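Local coordinates for probable enoyl-CoA hydratase EchA1 (Enoyl hydrase) (Unsaturated acyl-CoA hydratase) (Crotonase) (Mycobacterium tuberculosis, PDB 6LDZ), which probably catalyses the hydration of unsaturated acyl-CoA thioesters, as a member of the enoyl-CoA hydratase/isomerase (crotonase) family, at residues A106-Y111 and I126-D131; K33-V38 and F71-D76. All blocks are in the same frame, centred on the assembly; numbering follows the deposited sequence.

Contact 1: residues A106-Y111 and I126-D131; sequences AAVEGY and IVAARD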
loop_
_atom_site.group_PDB
_atom_site.type_symbol
_atom_site.label_atom_id
_atom_site.label_comp_id
_atom_site.label_asym_id
_atom_site.label_seq_id
_atom_site.Cartn_x
_atom_site.Cartn_y
_atom_site.Cartn_z
ATOM N N ALA A 106 -20.099 0.306 -0.526
ATOM C CA ALA A 106 -20.631 -1.014 -0.840
ATOM C C ALA A 106 -20.874 -1.781 0.457
ATOM O O ALA A 106 -19.985 -1.855 1.308
ATOM C CB ALA A 106 -19.688 -1.786 -1.772
ATOM N N ALA A 107 -22.087 -2.326 0.612
ATOM C CA ALA A 107 -22.458 -3.159 1.755
ATOM C C ALA A 107 -22.614 -4.598 1.268
ATOM O O ALA A 107 -23.500 -4.883 0.450
ATOM C CB ALA A 107 -23.752 -2.665 2.400
ATOM N N VAL A 108 -21.768 -5.495 1.778
ATOM C CA VAL A 108 -21.541 -6.811 1.183
ATOM C C VAL A 108 -22.030 -7.903 2.133
ATOM O O VAL A 108 -21.494 -8.069 3.237
ATOM C CB VAL A 108 -20.056 -7.022 0.843
ATOM C CG1 VAL A 108 -19.768 -8.482 0.530
ATOM C CG2 VAL A 108 -19.645 -6.139 -0.306
ATOM N N GLU A 109 -23.045 -8.648 1.693
ATOM C CA GLU A 109 -23.467 -9.918 2.288
ATOM C C GLU A 109 -23.047 -11.038 1.333
ATOM O O GLU A 109 -22.979 -10.825 0.120
ATOM C CB GLU A 109 -24.976 -9.963 2.508
ATOM C CG GLU A 109 -25.551 -8.898 3.410
ATOM C CD GLU A 109 -25.308 -9.131 4.893
ATOM O OE1 GLU A 109 -25.548 -8.157 5.647
ATOM O OE2 GLU A 109 -24.910 -10.250 5.294
ATOM N N GLY A 110 -22.744 -12.213 1.878
ATOM C CA GLY A 110 -22.534 -13.387 1.052
ATOM C C GLY A 110 -21.349 -13.250 0.110
ATOM O O GLY A 110 -20.262 -12.839 0.508
ATOM N N TYR A 111 -21.551 -13.564 -1.169
ATOM C CA TYR A 111 -20.476 -13.576 -2.153
ATOM C C TYR A 111 -20.442 -12.270 -2.945
ATOM O O TYR A 111 -21.488 -11.757 -3.364
ATOM C CB TYR A 111 -20.642 -14.769 -3.095
ATOM C CG TYR A 111 -20.091 -16.073 -2.535
ATOM C CD1 TYR A 111 -20.941 -17.110 -2.133
ATOM C CD2 TYR A 111 -18.720 -16.262 -2.395
ATOM C CE1 TYR A 111 -20.424 -18.303 -1.614
ATOM C CE2 TYR A 111 -18.198 -17.447 -1.892
ATOM C CZ TYR A 111 -19.047 -18.460 -1.497
ATOM O OH TYR A 111 -18.500 -19.625 -0.992
ATOM N N ILE A 126 -16.079 -0.057 1.900
ATOM C CA ILE A 126 -16.724 -1.363 1.857
ATOM C C ILE A 126 -17.107 -1.768 3.266
ATOM O O ILE A 126 -16.260 -1.766 4.171
ATOM C CB ILE A 126 -15.832 -2.443 1.219
ATOM C CG1 ILE A 126 -15.519 -2.091 -0.252
ATOM C CG2 ILE A 126 -16.499 -3.821 1.359
ATOM C CD1 ILE A 126 -14.483 -3.009 -0.896
ATOM N N VAL A 127 -18.387 -2.093 3.453
ATOM C CA VAL A 127 -18.893 -2.679 4.684
ATOM C C VAL A 127 -19.255 -4.116 4.341
ATOM O O VAL A 127 -19.950 -4.352 3.344
ATOM C CB VAL A 127 -20.106 -1.893 5.225
ATOM C CG1 VAL A 127 -20.692 -2.557 6.475
ATOM C CG2 VAL A 127 -19.743 -0.410 5.490
ATOM N N ALA A 128 -18.748 -5.076 5.122
ATOM C CA ALA A 128 -18.901 -6.493 4.787
ATOM C C ALA A 128 -19.286 -7.312 6.011
ATOM O O ALA A 128 -18.691 -7.157 7.086
ATOM C CB ALA A 128 -17.612 -7.074 4.178
ATOM N N ALA A 129 -20.252 -8.215 5.829
ATOM C CA ALA A 129 -20.610 -9.133 6.902
ATOM C C ALA A 129 -19.445 -10.076 7.189
ATOM O O ALA A 129 -18.666 -10.419 6.296
ATOM C CB ALA A 129 -21.865 -9.920 6.534
ATOM N N ARG A 130 -19.326 -10.477 8.460
ATOM C CA ARG A 130 -18.234 -11.343 8.892
ATOM C C ARG A 130 -18.170 -12.635 8.085
ATOM O O ARG A 130 -17.095 -13.238 7.971
ATOM C CB ARG A 130 -18.391 -11.668 10.379
ATOM C CG ARG A 130 -17.096 -11.888 11.128
ATOM C CD ARG A 130 -17.361 -11.965 12.623
ATOM N NE ARG A 130 -17.652 -10.646 13.176
ATOM C CZ ARG A 130 -16.725 -9.719 13.400
ATOM N NH1 ARG A 130 -15.451 -9.972 13.123
ATOM N NH2 ARG A 130 -17.068 -8.540 13.903
ATOM N N ASP A 131 -19.297 -13.073 7.520
ATOM C CA ASP A 131 -19.370 -14.318 6.765
ATOM C C ASP A 131 -19.418 -14.094 5.266
ATOM O O ASP A 131 -19.797 -15.004 4.531
ATOM C CB ASP A 131 -20.593 -15.143 7.192
ATOM C CG ASP A 131 -21.913 -14.424 6.923
ATOM O OD1 ASP A 131 -21.897 -13.188 6.694
ATOM O OD2 ASP A 131 -22.966 -15.099 6.949
#
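Residues 106-108 and 126-129 run side by side as parallel strands, their axes 10° apart, with Ala106 facing Ile126, Ala107 facing Val127 and Val108 facing Ala128. As in any parallel ladder, Val127 bonds through both N and O to the residues flanking its partner Ala107. Its N reaches Ala106 O at 2.7 Å. Its O accepts Val108 N, also at 2.7 Å, through a more bent N-H (148°). Ala129 N closes the ladder on Val108 O at 2.9 Å. Ala106, Val108, Ile126 and Ala128 share one face. There Val108 sets CG2 beside its own backbone N, 4.2 Å from Ile126 CG2, while its CB lies 4.1 Å from Ala128 CB; Phe134 of strand 133-135 touches Val108, Ile126 and Ala128 on this face. Beyond the strands, Glu109 starts away from its partner but bends at chi2 (-76°), bringing OE2 to 3.3 Å from Ala129 CB. The carboxylate is held from outside, by Ala192 N on OE1 and Gly190 N on OE2, which may offset the nearby acidic Asp131. Adjacent parallel strands connected through helix 115-122, with helix 192-204 on the face of Ala107 and Val127, belong to the beta-alpha core of the crotonase fold.

Contact 2: residues K33-V38 and F71-D76; sequences KAKNAV and FCAGMD
Phe71 meets the 33-38 loop through its backbone: its O lies 3.4 Å from Asn36 CB, while its ring turns off toward Ala106 and Val108 of strand 104-108. The amide of Asn36 is engaged elsewhere, ND2 giving bonds to the carbonyls of Ser70 and Gly67 and OD1 receiving Arg31 N, which fixes its rotation and holds it against the backbone on both sides. At Cys72 the side chain swings SG opposite the backbone N (chi1 178°), which carries the sulfur to 3.6 Å from Val38 CG2; the same SG accepts a long bond from Gly74 N. Ala73 N then donates to Lys35 O at 3.1 Å through a somewhat bent N-H, and the methyl of Ala73 rests against Lys35 CB at 3.8 Å. Gly74 takes backbone angles suited to glycine (phi 112°), and its O receives Val38 N at 2.9 Å. Met75 turns its side chain away, though its CG remains 3.7 Å from Val38 O. That carbonyl is taken by Asp76 N at 2.9 Å, a straight N-H that arrives from above the carbonyl plane, 51° out of it, and the result is a single bridge between Val38 and Met75. The methyl of Ala37 packs over Asp76 CA, while the carboxylate of Asp76 divides its oxygens between a salt bridge from OD1 to Arg31 and an N-cap bond from OD2 to Ala79 N. In crotonases the loop with this Ala-Gly-x-Asp sequence supplies a backbone N-H to the oxyanion hole for the thioester carbonyl, and 71-76 probably does so here. Both loops leave parallel strands of the main sheet, 24-29 and 61-66, and lead into helices 40-55 and 77-81, with Leu119 of helix 115-122 packed against Val38 and Cys72.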
loop_
_atom_site.group_PDB
_atom_site.type_symbol
_atom_site.label_atom_id
_atom_site.label_comp_id
_atom_site.label_asym_id
_atom_site.label_seq_id
_atom_site.Cartn_x
_atom_site.Cartn_y
_atom_site.Cartn_z
ATOM N N LYS A 33 -32.557 -14.421 -7.384
ATOM C CA LYS A 33 -32.532 -15.797 -7.879
ATOM C C LYS A 33 -31.336 -16.043 -8.811
ATOM O O LYS A 33 -30.879 -17.185 -8.949
ATOM C CB LYS A 33 -33.851 -16.128 -8.579
ATOM C CG LYS A 33 -35.037 -16.270 -7.612
ATOM C CD LYS A 33 -36.415 -16.175 -8.313
ATOM C CE LYS A 33 -37.130 -17.534 -8.389
ATOM N NZ LYS A 33 -38.509 -17.473 -9.011
ATOM N N ALA A 34 -30.805 -14.992 -9.448
ATOM C CA ALA A 34 -29.565 -15.089 -10.214
ATOM C C ALA A 34 -28.356 -14.599 -9.427
ATOM O O ALA A 34 -27.363 -14.192 -10.032
ATOM C CB ALA A 34 -29.686 -14.316 -11.528
ATOM N N LYS A 35 -28.442 -14.597 -8.093
ATOM C CA LYS A 35 -27.345 -14.173 -7.214
ATOM C C LYS A 35 -26.866 -12.757 -7.547
ATOM O O LYS A 35 -25.677 -12.432 -7.404
ATOM C CB LYS A 35 -26.188 -15.183 -7.250
ATOM C CG LYS A 35 -26.642 -16.657 -7.367
ATOM C CD LYS A 35 -25.560 -17.583 -7.946
ATOM C CE LYS A 35 -26.165 -18.901 -8.457
ATOM N NZ LYS A 35 -25.199 -20.041 -8.437
ATOM N N ASN A 36 -27.805 -11.910 -7.992
ATOM C CA ASN A 36 -27.560 -10.497 -8.292
ATOM C C ASN A 36 -26.469 -10.287 -9.339
ATOM O O ASN A 36 -25.762 -9.273 -9.316
ATOM C CB ASN A 36 -27.233 -9.730 -7.019
ATOM C CG ASN A 36 -28.412 -9.646 -6.121
ATOM O OD1 ASN A 36 -29.531 -9.411 -6.589
ATOM N ND2 ASN A 36 -28.205 -9.909 -4.832
ATOM N N ALA A 37 -26.335 -11.229 -10.267
ATOM C CA ALA A 37 -25.374 -11.056 -11.344
ATOM C C ALA A 37 -25.799 -9.896 -12.238
ATOM O O ALA A 37 -26.987 -9.598 -12.392
ATOM C CB ALA A 37 -25.236 -12.344 -12.162
ATOM N N VAL A 38 -24.810 -9.253 -12.848
ATOM C CA VAL A 38 -25.017 -8.042 -13.639
ATOM C C VAL A 38 -25.346 -8.437 -15.076
ATOM O O VAL A 38 -24.494 -8.979 -15.790
ATOM C CB VAL A 38 -23.780 -7.138 -13.600
ATOM C CG1 VAL A 38 -24.024 -5.861 -14.398
ATOM C CG2 VAL A 38 -23.383 -6.833 -12.154
ATOM N N PHE A 71 -24.189 -10.224 -2.378
ATOM C CA PHE A 71 -23.868 -8.942 -2.999
ATOM C C PHE A 71 -23.996 -8.986 -4.522
ATOM O O PHE A 71 -24.830 -8.277 -5.097
ATOM C CB PHE A 71 -22.463 -8.482 -2.604
ATOM C CG PHE A 71 -22.124 -7.093 -3.097
ATOM C CD1 PHE A 71 -22.727 -5.970 -2.533
ATOM C CD2 PHE A 71 -21.221 -6.917 -4.140
ATOM C CE1 PHE A 71 -22.422 -4.685 -2.996
ATOM C CE2 PHE A 71 -20.910 -5.648 -4.606
ATOM C CZ PHE A 71 -21.511 -4.523 -4.032
ATOM N N CYS A 72 -23.176 -9.806 -5.182
ATOM C CA CYS A 72 -23.108 -9.844 -6.642
ATOM C C CYS A 72 -22.157 -10.938 -7.114
ATOM O O CYS A 72 -20.958 -10.893 -6.811
ATOM C CB CYS A 72 -22.661 -8.490 -7.200
ATOM S SG CYS A 72 -22.503 -8.452 -9.012
ATOM N N ALA A 73 -22.674 -11.914 -7.870
ATOM C CA ALA A 73 -21.875 -13.034 -8.363
ATOM C C ALA A 73 -20.978 -12.667 -9.547
ATOM O O ALA A 73 -20.218 -13.519 -10.021
ATOM C CB ALA A 73 -22.791 -14.201 -8.762
ATOM N N GLY A 74 -21.040 -11.452 -10.039
ATOM C CA GLY A 74 -20.262 -11.053 -11.192
ATOM C C GLY A 74 -21.172 -10.789 -12.374
ATOM O O GLY A 74 -22.394 -10.658 -12.244
ATOM N N MET A 75 -20.565 -10.712 -13.550
ATOM C CA MET A 75 -21.388 -10.545 -14.737
ATOM C C MET A 75 -22.235 -11.801 -14.939
ATOM O O MET A 75 -21.774 -12.926 -14.720
ATOM C CB MET A 75 -20.527 -10.260 -15.971
ATOM C CG MET A 75 -21.346 -10.232 -17.258
ATOM S SD MET A 75 -20.331 -10.203 -18.718
ATOM C CE MET A 75 -19.842 -8.500 -18.756
ATOM N N ASP A 76 -23.496 -11.605 -15.307
ATOM C CA ASP A 76 -24.354 -12.744 -15.598
ATOM C C ASP A 76 -23.753 -13.566 -16.728
ATOM O O ASP A 76 -23.539 -13.055 -17.832
ATOM C CB ASP A 76 -25.757 -12.275 -15.980
ATOM C CG ASP A 76 -26.734 -13.418 -16.049
ATOM O OD1 ASP A 76 -27.488 -13.636 -15.071
ATOM O OD2 ASP A 76 -26.679 -14.160 -17.045
#

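In the fold
Contact 2 comes first along the chain and closes before contact 1 opens, so the two follow in series, their centres about 14 Å apart. Contact 1 joins adjacent strands 104-108 and 125-129 of the six-stranded mixed sheet; contact 2 pairs loops at the C-terminal ends of strands 24-29 and 61-66, which run parallel to them in the same sheet. They meet where Phe71 lies along the 106-111 segment, its CD1 3.3 Å from Ala107 O, and where Tyr111 O lies 3.2 Å from Cys72 N, a probable hydrogen bond. In crotonases, loops at these strand ends form the active site, which is probably the case here too.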